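Local coordinates for xylulose kinase (Bifidobacterium adolescentis ATCC 15703, PDB 3I8B), which probably phosphorylates D-xylulose to D-xylulose 5-phosphate with ATP, as a sugar kinase of the FGGY family, at residues T5-V19 with A59-Q73. Sequence-based numbering, arbitrary orientation.
Sequences TLVAGVDTSTQSCKV and AGGLDDVSALAVGGQ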
# COMPACT_ATOMS: atom_id res chain seq x y z
N THR A 5 -12.43 -18.46 -21.52
CA THR A 5 -11.33 -18.46 -20.55
C THR A 5 -11.56 -17.43 -19.45
O THR A 5 -11.75 -16.25 -19.71
CB THR A 5 -10.00 -18.20 -21.24
OG1 THR A 5 -9.90 -19.08 -22.37
CG2 THR A 5 -8.81 -18.48 -20.29
N LEU A 6 -11.54 -17.90 -18.21
CA LEU A 6 -11.82 -17.07 -17.05
C LEU A 6 -10.59 -17.05 -16.14
O LEU A 6 -9.85 -18.03 -16.08
CB LEU A 6 -13.00 -17.66 -16.27
CG LEU A 6 -14.38 -17.67 -16.93
CD1 LEU A 6 -15.42 -18.30 -15.99
CD2 LEU A 6 -14.80 -16.24 -17.32
N VAL A 7 -10.39 -15.92 -15.47
CA VAL A 7 -9.44 -15.83 -14.37
C VAL A 7 -10.18 -15.33 -13.14
O VAL A 7 -11.37 -14.96 -13.21
CB VAL A 7 -8.23 -14.88 -14.68
CG1 VAL A 7 -7.39 -15.42 -15.83
CG2 VAL A 7 -8.72 -13.49 -14.97
N ALA A 8 -9.49 -15.31 -12.00
CA ALA A 8 -10.10 -14.82 -10.78
C ALA A 8 -9.13 -13.90 -10.08
O ALA A 8 -7.95 -14.24 -9.90
CB ALA A 8 -10.49 -15.98 -9.88
N GLY A 9 -9.61 -12.72 -9.72
CA GLY A 9 -8.83 -11.78 -8.93
C GLY A 9 -9.38 -11.83 -7.53
O GLY A 9 -10.59 -11.64 -7.31
N VAL A 10 -8.51 -12.12 -6.57
CA VAL A 10 -8.89 -12.14 -5.17
C VAL A 10 -8.32 -10.91 -4.50
O VAL A 10 -7.14 -10.56 -4.71
CB VAL A 10 -8.39 -13.41 -4.44
CG1 VAL A 10 -8.86 -13.41 -3.00
CG2 VAL A 10 -8.87 -14.67 -5.16
N ASP A 11 -9.16 -10.24 -3.72
CA ASP A 11 -8.77 -9.08 -2.93
C ASP A 11 -9.02 -9.38 -1.45
O ASP A 11 -10.15 -9.31 -0.97
CB ASP A 11 -9.54 -7.85 -3.39
CG ASP A 11 -9.39 -6.67 -2.45
OD1 ASP A 11 -8.52 -6.71 -1.55
OD2 ASP A 11 -10.15 -5.69 -2.61
N THR A 12 -7.97 -9.77 -0.73
CA THR A 12 -8.12 -9.99 0.70
C THR A 12 -7.62 -8.73 1.43
O THR A 12 -6.42 -8.50 1.56
CB THR A 12 -7.43 -11.29 1.15
OG1 THR A 12 -7.70 -11.53 2.53
CG2 THR A 12 -5.90 -11.24 0.91
N SER A 13 -8.56 -7.90 1.87
CA SER A 13 -8.23 -6.64 2.52
C SER A 13 -8.45 -6.78 4.02
O SER A 13 -8.90 -7.82 4.48
CB SER A 13 -9.13 -5.52 1.98
OG SER A 13 -10.50 -5.75 2.35
N THR A 14 -8.12 -5.74 4.78
CA THR A 14 -8.36 -5.80 6.21
C THR A 14 -9.81 -6.19 6.49
O THR A 14 -10.09 -7.07 7.31
CB THR A 14 -7.98 -4.47 6.88
OG1 THR A 14 -6.63 -4.15 6.53
CG2 THR A 14 -8.11 -4.57 8.39
N GLN A 15 -10.73 -5.56 5.78
CA GLN A 15 -12.15 -5.67 6.13
C GLN A 15 -12.89 -6.88 5.57
O GLN A 15 -13.83 -7.36 6.20
CB GLN A 15 -12.89 -4.38 5.79
CG GLN A 15 -12.60 -3.29 6.80
CD GLN A 15 -13.02 -1.92 6.32
OE1 GLN A 15 -13.89 -1.27 6.92
NE2 GLN A 15 -12.42 -1.46 5.23
N SER A 16 -12.44 -7.38 4.42
CA SER A 16 -13.17 -8.43 3.74
C SER A 16 -12.36 -9.15 2.66
O SER A 16 -11.25 -8.73 2.30
CB SER A 16 -14.43 -7.84 3.09
OG SER A 16 -14.09 -7.06 1.95
N CYS A 17 -12.93 -10.23 2.14
CA CYS A 17 -12.39 -10.91 0.98
C CYS A 17 -13.35 -10.74 -0.21
O CYS A 17 -14.54 -10.96 -0.08
CB CYS A 17 -12.18 -12.39 1.28
SG CYS A 17 -11.06 -13.19 0.10
N LYS A 18 -12.82 -10.36 -1.36
CA LYS A 18 -13.63 -10.27 -2.57
C LYS A 18 -13.07 -11.23 -3.60
O LYS A 18 -11.85 -11.40 -3.69
CB LYS A 18 -13.63 -8.85 -3.12
CG LYS A 18 -14.39 -7.88 -2.22
CD LYS A 18 -14.02 -6.46 -2.54
CE LYS A 18 -14.85 -5.49 -1.70
NZ LYS A 18 -14.23 -4.14 -1.80
N VAL A 19 -13.96 -11.87 -4.37
CA VAL A 19 -13.53 -12.76 -5.45
C VAL A 19 -14.19 -12.34 -6.76
O VAL A 19 -15.41 -12.37 -6.90
CB VAL A 19 -13.88 -14.23 -5.17
CG1 VAL A 19 -13.53 -15.10 -6.37
CG2 VAL A 19 -13.15 -14.74 -3.92
N ALA A 59 -19.33 -16.42 -5.31
CA ALA A 59 -18.96 -16.13 -6.69
C ALA A 59 -19.16 -17.34 -7.60
O ALA A 59 -18.72 -17.33 -8.74
CB ALA A 59 -17.50 -15.65 -6.77
N GLY A 60 -19.81 -18.38 -7.08
CA GLY A 60 -20.16 -19.55 -7.88
C GLY A 60 -19.03 -20.55 -8.07
O GLY A 60 -19.04 -21.34 -9.02
N GLY A 61 -18.05 -20.53 -7.17
CA GLY A 61 -16.94 -21.46 -7.28
C GLY A 61 -15.96 -21.03 -8.35
O GLY A 61 -16.19 -20.05 -9.06
N LEU A 62 -14.86 -21.78 -8.46
CA LEU A 62 -13.77 -21.47 -9.37
C LEU A 62 -13.38 -22.69 -10.22
O LEU A 62 -12.26 -22.77 -10.72
CB LEU A 62 -12.55 -21.01 -8.57
CG LEU A 62 -12.74 -19.92 -7.52
CD1 LEU A 62 -11.48 -19.69 -6.69
CD2 LEU A 62 -13.18 -18.63 -8.20
N ASP A 63 -14.30 -23.63 -10.38
CA ASP A 63 -14.01 -24.86 -11.12
C ASP A 63 -13.68 -24.56 -12.58
O ASP A 63 -13.00 -25.35 -13.23
CB ASP A 63 -15.20 -25.81 -11.10
CG ASP A 63 -15.50 -26.36 -9.72
OD1 ASP A 63 -14.62 -26.31 -8.82
OD2 ASP A 63 -16.63 -26.86 -9.56
N ASP A 64 -14.17 -23.44 -13.10
CA ASP A 64 -13.94 -23.07 -14.49
C ASP A 64 -12.87 -21.99 -14.66
O ASP A 64 -12.82 -21.31 -15.69
CB ASP A 64 -15.25 -22.60 -15.14
CG ASP A 64 -15.93 -21.47 -14.36
OD1 ASP A 64 -15.42 -21.06 -13.29
OD2 ASP A 64 -16.99 -20.99 -14.82
N VAL A 65 -12.01 -21.84 -13.65
CA VAL A 65 -11.03 -20.76 -13.66
C VAL A 65 -9.62 -21.28 -13.97
O VAL A 65 -9.18 -22.28 -13.39
CB VAL A 65 -11.08 -19.98 -12.33
CG1 VAL A 65 -9.96 -18.96 -12.25
CG2 VAL A 65 -12.45 -19.30 -12.17
N SER A 66 -8.93 -20.58 -14.88
CA SER A 66 -7.63 -20.99 -15.44
C SER A 66 -6.39 -20.35 -14.78
O SER A 66 -5.28 -20.86 -14.90
CB SER A 66 -7.61 -20.69 -16.94
OG SER A 66 -8.49 -21.57 -17.63
N ALA A 67 -6.58 -19.22 -14.11
CA ALA A 67 -5.49 -18.61 -13.34
C ALA A 67 -6.10 -17.72 -12.27
O ALA A 67 -7.19 -17.19 -12.46
CB ALA A 67 -4.57 -17.80 -14.24
N LEU A 68 -5.38 -17.56 -11.16
CA LEU A 68 -5.87 -16.79 -10.03
C LEU A 68 -4.71 -16.02 -9.39
O LEU A 68 -3.57 -16.52 -9.33
CB LEU A 68 -6.51 -17.74 -9.01
CG LEU A 68 -7.04 -17.20 -7.68
CD1 LEU A 68 -8.19 -18.10 -7.21
CD2 LEU A 68 -5.96 -17.10 -6.59
N ALA A 69 -4.99 -14.80 -8.93
CA ALA A 69 -4.03 -13.98 -8.19
C ALA A 69 -4.67 -13.36 -6.96
O ALA A 69 -5.85 -12.97 -7.00
CB ALA A 69 -3.46 -12.88 -9.06
N VAL A 70 -3.90 -13.24 -5.89
CA VAL A 70 -4.40 -12.62 -4.67
C VAL A 70 -3.72 -11.28 -4.42
O VAL A 70 -2.49 -11.20 -4.32
CB VAL A 70 -4.17 -13.52 -3.46
CG1 VAL A 70 -4.71 -12.87 -2.20
CG2 VAL A 70 -4.81 -14.87 -3.69
N GLY A 71 -4.51 -10.22 -4.36
CA GLY A 71 -4.02 -8.93 -3.93
C GLY A 71 -4.33 -8.84 -2.44
O GLY A 71 -5.42 -9.21 -2.03
N GLY A 72 -3.37 -8.38 -1.63
CA GLY A 72 -3.55 -8.40 -0.20
C GLY A 72 -3.21 -7.11 0.52
O GLY A 72 -2.37 -6.31 0.05
N GLN A 73 -3.84 -6.90 1.67
CA GLN A 73 -3.41 -5.81 2.55
C GLN A 73 -1.90 -5.98 2.80
O GLN A 73 -1.44 -7.10 3.04
CB GLN A 73 -4.19 -5.84 3.87
CG GLN A 73 -4.32 -7.22 4.50
CD GLN A 73 -4.95 -7.17 5.89
OE1 GLN A 73 -4.66 -6.27 6.68
NE2 GLN A 73 -5.83 -8.12 6.18
O HOH W 1 -11.06 -20.69 -17.81
O HOH W 2 -6.01 -10.44 4.57
O HOH W 3 -8.12 -8.60 8.49
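Gln73 sets its CG between its own backbone N and carbonyl carbon (chi1 46°) and then runs extended, and its side chain crosses that of Thr14 at about a right angle. Thr14 OG1, anti to its carbonyl carbon (chi1 -55°), donates to Gln73 OE1 at 2.9 Å. It arrives from above the amide plane, not on a lone pair. Trp93 NE1 donates to the same hydroxyl. Gln73 NE2 donates to a water bound to Thr12 OG1 and, at a longer 3.3 Å from NE2, to one bound to Thr14 O. Replacing Gln73 by an alanine would probably leave the Thr14 hydroxyl without its acceptor and take one partner from each water. Strands 6-12 and 67-72 run parallel in the mixed sheet of the N-terminal actin-like ATPase domain. Ala69 O takes Val10 N at 2.8 Å, and Val10 O takes Gly71 N at 2.7 Å, both nearly straight. On the face toward helix 167-175, Val10 CG2 packs 4.0 Å from Leu68 CG, and Thr12 CG2 lies 3.7 Å from Val70 CG1. Asp11, predicted to be important for activity, points to the other face. The Thr14 bond and two waters are likely to hold the Gln73 amide beside Asp274, the predicted proton acceptor.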